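Local structure of UDP-N-acetylglucosamine pyrophosphorylase (Entamoeba histolytica, 3OC9) at residues Val10-Asn15 against Ile211-Lys216; Ser67-Thr72 against Ile94-Met99; Glu106-Tyr111 against Ile125-Gln130. The protein probably catalyses the transfer of a uridylyl group from UTP to N-acetylglucosamine 1-phosphate, giving UDP-N-acetylglucosamine and diphosphate. All coordinates share one frame; numbering follows the deposited sequence.

Interaction 1 (Val10-Asn15 against Ile211-Lys216); sequences VDITTN and IKIVKK
The side chains of Ile-213, on strand 209-215, and Ile-12 of the N-terminal loop cross obliquely, their CD1 methyls lying 4.0 Å apart. The backbone of Ile-213 pairs with Phe-325 and Ile-327 along its edge, while its side chain starts toward the loop. Its CG1 branch sits between the backbone N and the carbonyl carbon (chi1 67°), and the bend that follows (chi2 85°) leaves CD1 as the one atom that comes close. Ile-12 answers with the opposite habit: CG1 lies anti to the carbonyl carbon and continues extended (chi2 170°), carrying CD1 out from the loop to bridge the gap. The CA atoms of the pair are 8.7 Å apart, so the terminal methyls make a contact between well-separated backbones. Val-214 points away and packs on Ile-261. At Lys-215 the extended aliphatic chain crosses Ile-12 at about a right angle, and its CE passes 4.2 Å from Ile-12 CD1. One methyl thus touches both an isoleucine and the methylene portion of a lysine. Ile-12 also packs on Cys-258. The loop has a polar anchorage nearby: Thr-13 OG1 and Thr-14 OG1 are hydrogen-bonded to the backbone nitrogens of Ile-324 and Glu-326 on the parallel neighbour strand 322-326. Within the loop, Asn-15 N reaches Ile-12 O at 3.2 Å and closes a type I turn. The chemistry is divided: two threonine hydroxyls tie the loop to strand 322-326, whereas the direct contact with strand 209-215 is purely apolar, made by a few methyl and methylene groups.

Interaction 2 (Ser67-Thr72 against Ile94-Met99); sequences SIFQMT and IHWFLM
Phe-69 and Thr-72 on helix 68-72 face Trp-96 and Leu-98 on strand 95-99, whose axis runs nearly antiparallel to that of the helix, at 156°, with a closest approach of 13.0 Å. Across this distance the contact is made mainly by side chains. Trp-96 reaches about half-way across: with CG anti to the backbone N (chi1 -178°), the indole extends from the sheet toward the helix. Thr-72 lays its CG2 over one face of the six-membered ring, a CH-pi contact with the methyl 4.0 Å from the centroid. Leu-98 has two modelled conformers; in one, CD1 lies over the opposite face and CD2 comes 3.9 Å from Phe-69 CE1, contacts doubtful beyond that copy. Phe-69 O approaches the indole edge, 4.0 Å from Trp-96 CH2. At the helix start, Ser-67 is the N-cap, its OG accepting from Gln-70 N at 3.1 Å. The helix links the parallel neighbour strands 36-41 and 95-100, as in a beta-alpha-beta crossover of the nucleotide-binding, GT-A-like fold. Trp-96 NE1 is hydrogen-bonded to Thr-40 OG1 on the first of these strands. This polar tie probably fixes the indole's rotation, leaving its benzene portion to apolar packing against the helix.

Interaction 3 (Glu106-Tyr111 against Ile125-Gln130); sequences EEINNY and IHCFPQ. With EDO (1,2-ethanediol), chain C.
Two waters link the side-chain amide of Asn-109 to both backbone polar groups of Cys-127, so that the amide faces the strand much as a peptide group might, but through solvent. The first water donates to Asn-109 OD1 at 3.1 Å and accepts from Cys-127 N at 2.9 Å. The second works in the reverse sense, accepting from Asn-109 ND2 at 3.1 Å and donating to Cys-127 O at 3.2 Å. Each end of the amide has its own water, and the bridges are consistent with its modelled orientation but do not prove it. The neighbouring residues His-126 and Phe-128 use their backbones to pair with strand 95-100; Cys-127 directs its N-H and C=O to these waters. Its SG, anti to the carbonyl carbon (chi1 -66°), projects toward helix 105-114 and comes 3.8 Å from Ile-108 CG2. Cys-127 SG also lies 3.5 Å from Asn-109 OD1. Further along, a 1,2-ethanediol, probably from the crystallisation liquor, donates through O1 to Gln-130 OE1 at 3.1 Å. The contact belongs to the beta-alpha-beta unit of strand 95-100, helix 105-114 and strand 125-134, where Ile-108 also packs on Thr-100. Chemically it grades from buried to exposed: an apolar meeting of methyl and sulfur lies beside a hydrated one, in which water binds the N-H and C=O of Cys-127 and probably helps to steady the asparagine amide.

From the N terminus, the chain passes through 10-15 first, and this segment meets 211-216 only after 195 intervening residues, where interaction 1 closes the loop. Interactions 2 and 3 are both nested within it and follow each other in series: 67-72 with 94-99 closes before 106-111 with 125-130 opens. These two are about 11 Å apart between centres and touch directly, through Ser-67 OG to Tyr-111 OH and through the pairing of neighbouring strands 95-100 and 125-134. The centres of interactions 1 and 3 are about 34 Å apart, on opposite sides of the chain's centre. All three reach one mixed sheet, tying an N-terminal loop and two helices to it.

Interaction 1 (Val10-Asn15 against Ile211-Lys216)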
loop_
_atom_site.group_PDB
_atom_site.type_symbol
_atom_site.label_atom_id
_atom_site.label_comp_id
_atom_site.label_asym_id
_atom_site.label_seq_id
_atom_site.Cartn_x
_atom_site.Cartn_y
_atom_site.Cartn_z
ATOM N N VAL A 10 17.616 -2.708 14.883
ATOM C CA VAL A 10 17.514 -1.585 13.928
ATOM C C VAL A 10 16.967 -0.339 14.669
ATOM O O VAL A 10 15.930 -0.441 15.330
ATOM C CB VAL A 10 16.544 -1.956 12.753
ATOM C CG1 VAL A 10 16.309 -0.764 11.809
ATOM C CG2 VAL A 10 17.081 -3.173 11.960
ATOM N N ASP A 11 17.632 0.820 14.550
ATOM C CA ASP A 11 17.140 2.093 15.151
ATOM C C ASP A 11 16.082 2.790 14.257
ATOM O O ASP A 11 16.231 2.835 13.020
ATOM C CB ASP A 11 18.277 3.099 15.379
ATOM C CG ASP A 11 19.394 2.570 16.281
ATOM O OD1 ASP A 11 19.106 2.010 17.368
ATOM O OD2 ASP A 11 20.565 2.716 15.887
ATOM N N ILE A 12 15.047 3.347 14.896
ATOM C CA ILE A 12 14.000 4.135 14.202
ATOM C C ILE A 12 14.574 5.533 13.954
ATOM O O ILE A 12 14.883 6.249 14.907
ATOM C CB ILE A 12 12.672 4.205 15.054
ATOM C CG1 ILE A 12 12.093 2.785 15.276
ATOM C CG2 ILE A 12 11.623 5.197 14.426
ATOM C CD1 ILE A 12 10.927 2.696 16.317
ATOM N N THR A 13 14.783 5.898 12.684
ATOM C CA THR A 13 15.462 7.163 12.342
ATOM C C THR A 13 14.729 8.398 12.908
ATOM O O THR A 13 15.375 9.346 13.400
ATOM C CB THR A 13 15.697 7.298 10.797
ATOM O OG1 THR A 13 16.075 6.011 10.240
ATOM C CG2 THR A 13 16.803 8.305 10.513
ATOM N N THR A 14 13.398 8.386 12.825
ATOM C CA THR A 14 12.532 9.506 13.299
ATOM C C THR A 14 12.539 9.750 14.839
ATOM O O THR A 14 12.020 10.783 15.320
ATOM C CB THR A 14 11.065 9.381 12.736
ATOM O OG1 THR A 14 10.512 8.084 13.039
ATOM C CG2 THR A 14 11.067 9.566 11.243
ATOM N N ASN A 15 13.133 8.837 15.614
ATOM C CA ASN A 15 13.340 9.071 17.066
ATOM C C ASN A 15 14.348 10.213 17.337
ATOM O O ASN A 15 14.203 10.970 18.319
ATOM C CB ASN A 15 13.837 7.795 17.798
ATOM C CG ASN A 15 12.718 6.782 18.110
ATOM O OD1 ASN A 15 11.530 7.031 17.881
ATOM N ND2 ASN A 15 13.115 5.616 18.629
ATOM N N ILE A 211 11.491 3.185 4.573
ATOM C CA ILE A 211 10.538 2.122 5.022
ATOM C C ILE A 211 9.630 2.633 6.166
ATOM O O ILE A 211 10.153 2.927 7.255
ATOM C CB ILE A 211 11.295 0.841 5.546
ATOM C CG1 ILE A 211 12.325 0.345 4.515
ATOM C CG2 ILE A 211 10.294 -0.295 5.899
ATOM C CD1 ILE A 211 13.328 -0.783 5.059
ATOM N N LYS A 212 8.309 2.736 5.931
ATOM C CA LYS A 212 7.349 3.074 7.026
ATOM C C LYS A 212 7.102 1.865 7.962
ATOM O O LYS A 212 6.931 0.729 7.490
ATOM C CB LYS A 212 6.011 3.678 6.480
ATOM C CG LYS A 212 6.123 5.227 6.195
ATOM C CD LYS A 212 4.868 5.816 5.501
ATOM C CE LYS A 212 4.811 7.364 5.617
ATOM N NZ LYS A 212 3.544 7.944 4.952
ATOM N N ILE A 213 7.103 2.112 9.281
ATOM C CA ILE A 213 6.905 1.044 10.286
ATOM C C ILE A 213 5.885 1.449 11.355
ATOM O O ILE A 213 5.649 2.659 11.580
ATOM C CB ILE A 213 8.265 0.542 10.959
ATOM C CG1 ILE A 213 8.945 1.622 11.841
ATOM C CG2 ILE A 213 9.256 0.021 9.877
ATOM C CD1 ILE A 213 8.411 1.716 13.351
ATOM N N VAL A 214 5.294 0.441 11.995
ATOM C CA VAL A 214 4.540 0.636 13.252
ATOM C C VAL A 214 5.305 -0.045 14.407
ATOM O O VAL A 214 5.860 -1.138 14.236
ATOM C CB VAL A 214 3.058 0.098 13.164
ATOM C CG1 VAL A 214 2.223 0.935 12.175
ATOM C CG2 VAL A 214 2.992 -1.451 12.785
ATOM N N LYS A 215 5.342 0.590 15.579
ATOM C CA LYS A 215 5.926 -0.064 16.777
ATOM C C LYS A 215 5.145 -1.318 17.225
ATOM O O LYS A 215 3.932 -1.232 17.513
ATOM C CB LYS A 215 5.968 0.928 17.941
ATOM C CG LYS A 215 7.090 1.925 17.907
ATOM C CD LYS A 215 7.133 2.616 19.295
ATOM C CE LYS A 215 8.344 3.474 19.482
ATOM N NZ LYS A 215 8.205 4.328 20.720
ATOM N N LYS A 216 5.822 -2.476 17.271
ATOM C CA LYS A 216 5.176 -3.785 17.593
ATOM C C LYS A 216 4.405 -3.721 18.928
ATOM O O LYS A 216 4.945 -3.251 19.922
ATOM C CB LYS A 216 6.224 -4.913 17.623
ATOM C CG LYS A 216 5.690 -6.328 17.973
ATOM C CD LYS A 216 6.717 -7.443 17.637
ATOM C CE LYS A 216 6.308 -8.781 18.255
ATOM N NZ LYS A 216 7.167 -9.887 17.666
#

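Interaction 2 (Ser67-Thr72 against Ile94-Met99)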
loop_
_atom_site.group_PDB
_atom_site.type_symbol
_atom_site.label_atom_id
_atom_site.label_comp_id
_atom_site.label_asym_id
_atom_site.label_seq_id
_atom_site.Cartn_x
_atom_site.Cartn_y
_atom_site.Cartn_z
ATOM N N SER A 67 -15.633 3.440 -4.494
ATOM C CA SER A 67 -14.681 2.324 -4.628
ATOM C C SER A 67 -13.296 2.687 -4.073
ATOM O O SER A 67 -12.975 3.872 -3.917
ATOM C CB SER A 67 -14.519 1.875 -6.092
ATOM O OG SER A 67 -13.849 2.858 -6.878
ATOM N N ILE A 68 -12.486 1.660 -3.807
ATOM C CA ILE A 68 -11.078 1.853 -3.369
ATOM C C ILE A 68 -10.299 2.664 -4.429
ATOM O O ILE A 68 -9.579 3.629 -4.090
ATOM C CB ILE A 68 -10.388 0.478 -3.046
ATOM C CG1 ILE A 68 -11.073 -0.220 -1.841
ATOM C CG2 ILE A 68 -8.877 0.645 -2.808
ATOM C CD1 ILE A 68 -10.647 -1.693 -1.627
ATOM N N PHE A 69 -10.443 2.290 -5.707
ATOM C CA PHE A 69 -9.812 3.048 -6.812
ATOM C C PHE A 69 -10.238 4.533 -6.841
ATOM O O PHE A 69 -9.387 5.405 -7.097
ATOM C CB PHE A 69 -10.084 2.422 -8.200
ATOM C CG PHE A 69 -9.233 1.184 -8.556
ATOM C CD1 PHE A 69 -7.925 1.012 -8.088
ATOM C CD2 PHE A 69 -9.750 0.227 -9.442
ATOM C CE1 PHE A 69 -7.160 -0.124 -8.463
ATOM C CE2 PHE A 69 -8.995 -0.898 -9.834
ATOM C CZ PHE A 69 -7.703 -1.078 -9.328
ATOM N N GLN A 70 -11.531 4.824 -6.602
ATOM C CA GLN A 70 -12.021 6.224 -6.537
ATOM C C GLN A 70 -11.380 7.037 -5.371
ATOM O O GLN A 70 -11.044 8.214 -5.569
ATOM C CB GLN A 70 -13.572 6.310 -6.478
ATOM C CG GLN A 70 -14.108 7.784 -6.417
ATOM C CD GLN A 70 -15.640 7.911 -6.598
ATOM O OE1 GLN A 70 -16.355 6.918 -6.795
ATOM N NE2 GLN A 70 -16.136 9.153 -6.543
ATOM N N MET A 71 -11.243 6.428 -4.181
ATOM C CA MET A 71 -10.549 7.040 -3.017
ATOM C C MET A 71 -9.122 7.504 -3.382
ATOM O O MET A 71 -8.716 8.665 -3.130
ATOM C CB MET A 71 -10.432 6.043 -1.842
ATOM C CG MET A 71 -11.668 5.216 -1.466
ATOM S SD MET A 71 -12.463 5.693 0.074
ATOM C CE MET A 71 -13.463 7.056 -0.512
ATOM N N THR A 72 -8.346 6.574 -3.958
ATOM C CA THR A 72 -6.970 6.870 -4.411
ATOM C C THR A 72 -6.935 8.011 -5.454
ATOM O O THR A 72 -6.121 8.936 -5.342
ATOM C CB THR A 72 -6.237 5.579 -4.933
ATOM O OG1 THR A 72 -6.337 4.538 -3.945
ATOM C CG2 THR A 72 -4.741 5.863 -5.246
ATOM N N ILE A 94 0.893 13.958 -11.013
ATOM C CA ILE A 94 1.470 12.723 -10.412
ATOM C C ILE A 94 1.114 11.476 -11.260
ATOM O O ILE A 94 -0.038 11.067 -11.285
ATOM C CB ILE A 94 0.977 12.500 -8.926
ATOM C CG1 ILE A 94 1.317 13.701 -8.036
ATOM C CG2 ILE A 94 1.592 11.179 -8.332
ATOM C CD1 ILE A 94 0.581 13.661 -6.636
ATOM N N HIS A 95 2.093 10.873 -11.945
ATOM C CA HIS A 95 1.854 9.641 -12.733
ATOM C C HIS A 95 1.620 8.416 -11.794
ATOM O O HIS A 95 2.259 8.325 -10.738
ATOM C CB HIS A 95 3.019 9.408 -13.735
ATOM C CG HIS A 95 2.996 10.339 -14.923
ATOM N ND1 HIS A 95 2.227 10.096 -16.043
ATOM C CD2 HIS A 95 3.605 11.532 -15.140
ATOM C CE1 HIS A 95 2.378 11.088 -16.908
ATOM N NE2 HIS A 95 3.198 11.983 -16.380
ATOM N N TRP A 96 0.704 7.510 -12.181
ATOM C CA TRP A 96 0.264 6.344 -11.373
ATOM C C TRP A 96 0.440 5.055 -12.192
ATOM O O TRP A 96 -0.194 4.901 -13.251
ATOM C CB TRP A 96 -1.219 6.528 -10.952
ATOM C CG TRP A 96 -1.861 5.438 -10.073
ATOM C CD1 TRP A 96 -1.232 4.360 -9.459
ATOM C CD2 TRP A 96 -3.249 5.347 -9.708
ATOM N NE1 TRP A 96 -2.168 3.617 -8.744
ATOM C CE2 TRP A 96 -3.401 4.198 -8.881
ATOM C CE3 TRP A 96 -4.379 6.129 -9.998
ATOM C CZ2 TRP A 96 -4.644 3.811 -8.340
ATOM C CZ3 TRP A 96 -5.631 5.747 -9.452
ATOM C CH2 TRP A 96 -5.743 4.597 -8.623
ATOM N N PHE A 97 1.304 4.150 -11.704
ATOM C CA PHE A 97 1.611 2.873 -12.390
ATOM C C PHE A 97 0.893 1.737 -11.621
ATOM O O PHE A 97 1.138 1.547 -10.416
ATOM C CB PHE A 97 3.152 2.678 -12.466
ATOM C CG PHE A 97 3.871 3.850 -13.119
ATOM C CD1 PHE A 97 3.888 3.985 -14.523
ATOM C CD2 PHE A 97 4.502 4.823 -12.347
ATOM C CE1 PHE A 97 4.511 5.091 -15.138
ATOM C CE2 PHE A 97 5.144 5.933 -12.949
ATOM C CZ PHE A 97 5.146 6.061 -14.358
ATOM N N LEU A 98 0.013 1.006 -12.323
ATOM C CA LEU A 98 -0.841 -0.012 -11.694
ATOM C C LEU A 98 -0.494 -1.397 -12.214
ATOM O O LEU A 98 -0.700 -1.693 -13.396
ATOM C CB LEU A 98 -2.328 0.269 -11.965
ATOM C CG LEU A 98 -2.953 1.477 -11.289
ATOM C CD1 LEU A 98 -2.857 2.654 -12.230
ATOM C CD2 LEU A 98 -4.421 1.178 -10.933
ATOM N N MET A 99 0.038 -2.245 -11.327
ATOM C CA MET A 99 0.467 -3.615 -11.732
ATOM C C MET A 99 -0.698 -4.611 -11.788
ATOM O O MET A 99 -1.439 -4.776 -10.806
ATOM C CB MET A 99 1.586 -4.155 -10.814
ATOM C CG MET A 99 2.239 -5.461 -11.326
ATOM S SD MET A 99 3.790 -5.953 -10.479
ATOM C CE MET A 99 3.177 -6.420 -8.879
#

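Interaction 3 (Glu106-Tyr111 against Ile125-Gln130)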
loop_
_atom_site.group_PDB
_atom_site.type_symbol
_atom_site.label_atom_id
_atom_site.label_comp_id
_atom_site.label_asym_id
_atom_site.label_seq_id
_atom_site.Cartn_x
_atom_site.Cartn_y
_atom_site.Cartn_z
ATOM N N GLU A 106 -7.599 -5.948 -19.380
ATOM C CA GLU A 106 -8.682 -5.334 -20.165
ATOM C C GLU A 106 -9.840 -4.835 -19.271
ATOM O O GLU A 106 -10.367 -3.725 -19.482
ATOM C CB GLU A 106 -9.181 -6.288 -21.270
ATOM C CG GLU A 106 -10.314 -5.709 -22.130
ATOM C CD GLU A 106 -10.872 -6.685 -23.183
ATOM O OE1 GLU A 106 -10.198 -7.679 -23.528
ATOM O OE2 GLU A 106 -11.995 -6.444 -23.685
ATOM N N GLU A 107 -10.229 -5.648 -18.279
ATOM C CA GLU A 107 -11.317 -5.283 -17.342
ATOM C C GLU A 107 -10.998 -3.998 -16.525
ATOM O O GLU A 107 -11.864 -3.126 -16.337
ATOM C CB GLU A 107 -11.679 -6.483 -16.438
ATOM C CG GLU A 107 -12.664 -6.162 -15.296
ATOM C CD GLU A 107 -13.070 -7.372 -14.434
ATOM O OE1 GLU A 107 -12.330 -8.388 -14.385
ATOM O OE2 GLU A 107 -14.142 -7.288 -13.784
ATOM N N ILE A 108 -9.752 -3.869 -16.070
ATOM C CA ILE A 108 -9.341 -2.675 -15.310
ATOM C C ILE A 108 -9.289 -1.407 -16.180
ATOM O O ILE A 108 -9.779 -0.352 -15.778
ATOM C CB ILE A 108 -8.006 -2.908 -14.533
ATOM C CG1 ILE A 108 -8.204 -4.020 -13.500
ATOM C CG2 ILE A 108 -7.545 -1.612 -13.825
ATOM C CD1 ILE A 108 -6.937 -4.704 -13.080
ATOM N N ASN A 109 -8.724 -1.518 -17.385
ATOM C CA ASN A 109 -8.714 -0.400 -18.336
ATOM C C ASN A 109 -10.135 0.111 -18.660
ATOM O O ASN A 109 -10.378 1.330 -18.677
ATOM C CB ASN A 109 -7.970 -0.789 -19.640
ATOM C CG ASN A 109 -6.452 -0.583 -19.554
ATOM O OD1 ASN A 109 -5.959 0.281 -18.828
ATOM N ND2 ASN A 109 -5.713 -1.336 -20.363
ATOM N N ASN A 110 -11.062 -0.824 -18.891
ATOM C CA ASN A 110 -12.461 -0.477 -19.160
ATOM C C ASN A 110 -13.135 0.207 -17.963
ATOM O O ASN A 110 -13.933 1.136 -18.148
ATOM C CB ASN A 110 -13.269 -1.712 -19.580
ATOM C CG ASN A 110 -13.002 -2.133 -21.016
ATOM O OD1 ASN A 110 -12.580 -1.329 -21.850
ATOM N ND2 ASN A 110 -13.257 -3.400 -21.312
ATOM N N TYR A 111 -12.807 -0.240 -16.742
ATOM C CA TYR A 111 -13.375 0.338 -15.510
ATOM C C TYR A 111 -13.028 1.832 -15.392
ATOM O O TYR A 111 -13.924 2.662 -15.171
ATOM C CB TYR A 111 -12.944 -0.457 -14.253
ATOM C CG TYR A 111 -13.483 0.104 -12.948
ATOM C CD1 TYR A 111 -12.691 0.932 -12.140
ATOM C CD2 TYR A 111 -14.790 -0.179 -12.523
ATOM C CE1 TYR A 111 -13.186 1.464 -10.935
ATOM C CE2 TYR A 111 -15.299 0.364 -11.320
ATOM C CZ TYR A 111 -14.476 1.173 -10.536
ATOM O OH TYR A 111 -14.949 1.713 -9.361
ATOM N N ILE A 125 -2.553 7.640 -16.061
ATOM C CA ILE A 125 -2.890 6.292 -15.554
ATOM C C ILE A 125 -2.225 5.253 -16.453
ATOM O O ILE A 125 -2.465 5.275 -17.659
ATOM C CB ILE A 125 -4.426 6.058 -15.632
ATOM C CG1 ILE A 125 -5.168 7.056 -14.749
ATOM C CG2 ILE A 125 -4.800 4.612 -15.260
ATOM C CD1 ILE A 125 -5.056 6.744 -13.287
ATOM N N HIS A 126 -1.416 4.342 -15.879
ATOM C CA HIS A 126 -0.647 3.360 -16.684
ATOM C C HIS A 126 -0.718 1.919 -16.135
ATOM O O HIS A 126 0.067 1.555 -15.234
ATOM C CB HIS A 126 0.838 3.786 -16.798
ATOM C CG HIS A 126 1.042 5.240 -17.113
ATOM N ND1 HIS A 126 1.132 5.718 -18.407
ATOM C CD2 HIS A 126 1.198 6.319 -16.301
ATOM C CE1 HIS A 126 1.313 7.028 -18.379
ATOM N NE2 HIS A 126 1.363 7.420 -17.112
ATOM N N CYS A 127 -1.608 1.097 -16.703
ATOM C CA CYS A 127 -1.704 -0.329 -16.318
ATOM C C CYS A 127 -0.630 -1.153 -17.049
ATOM O O CYS A 127 -0.434 -0.986 -18.276
ATOM C CB CYS A 127 -3.119 -0.894 -16.620
ATOM S SG CYS A 127 -4.505 -0.196 -15.664
ATOM N N PHE A 128 0.091 -2.004 -16.308
ATOM C CA PHE A 128 1.150 -2.894 -16.888
ATOM C C PHE A 128 1.121 -4.340 -16.339
ATOM O O PHE A 128 0.816 -4.547 -15.167
ATOM C CB PHE A 128 2.554 -2.281 -16.714
ATOM C CG PHE A 128 3.036 -2.207 -15.272
ATOM C CD1 PHE A 128 2.548 -1.211 -14.384
ATOM C CD2 PHE A 128 3.990 -3.114 -14.798
ATOM C CE1 PHE A 128 2.999 -1.153 -13.043
ATOM C CE2 PHE A 128 4.453 -3.061 -13.470
ATOM C CZ PHE A 128 3.958 -2.074 -12.586
ATOM N N PRO A 129 1.448 -5.356 -17.184
ATOM C CA PRO A 129 1.348 -6.739 -16.668
ATOM C C PRO A 129 2.639 -7.305 -16.052
ATOM O O PRO A 129 3.737 -6.994 -16.525
ATOM C CB PRO A 129 0.949 -7.548 -17.918
ATOM C CG PRO A 129 1.596 -6.782 -19.076
ATOM C CD PRO A 129 1.536 -5.314 -18.661
ATOM N N GLN A 130 2.493 -8.119 -15.003
ATOM C CA GLN A 130 3.599 -8.954 -14.461
ATOM C C GLN A 130 3.498 -10.384 -15.025
ATOM O O GLN A 130 2.456 -10.768 -15.587
ATOM C CB GLN A 130 3.595 -8.967 -12.911
ATOM C CG GLN A 130 2.374 -9.700 -12.286
ATOM C CD GLN A 130 2.333 -9.713 -10.746
ATOM O OE1 GLN A 130 1.337 -9.278 -10.133
ATOM N NE2 GLN A 130 3.381 -10.247 -10.120
HETATM C C1 EDO C . 1.531 -11.617 -7.062
HETATM O O1 EDO C . 1.642 -10.188 -7.195
HETATM C C2 EDO C . 0.461 -12.040 -6.050
HETATM O O2 EDO C . 0.989 -12.023 -4.712
HETATM O O HOH W 1 -3.347 1.938 -18.911
HETATM O O HOH W 2 -2.651 -0.849 -20.600
#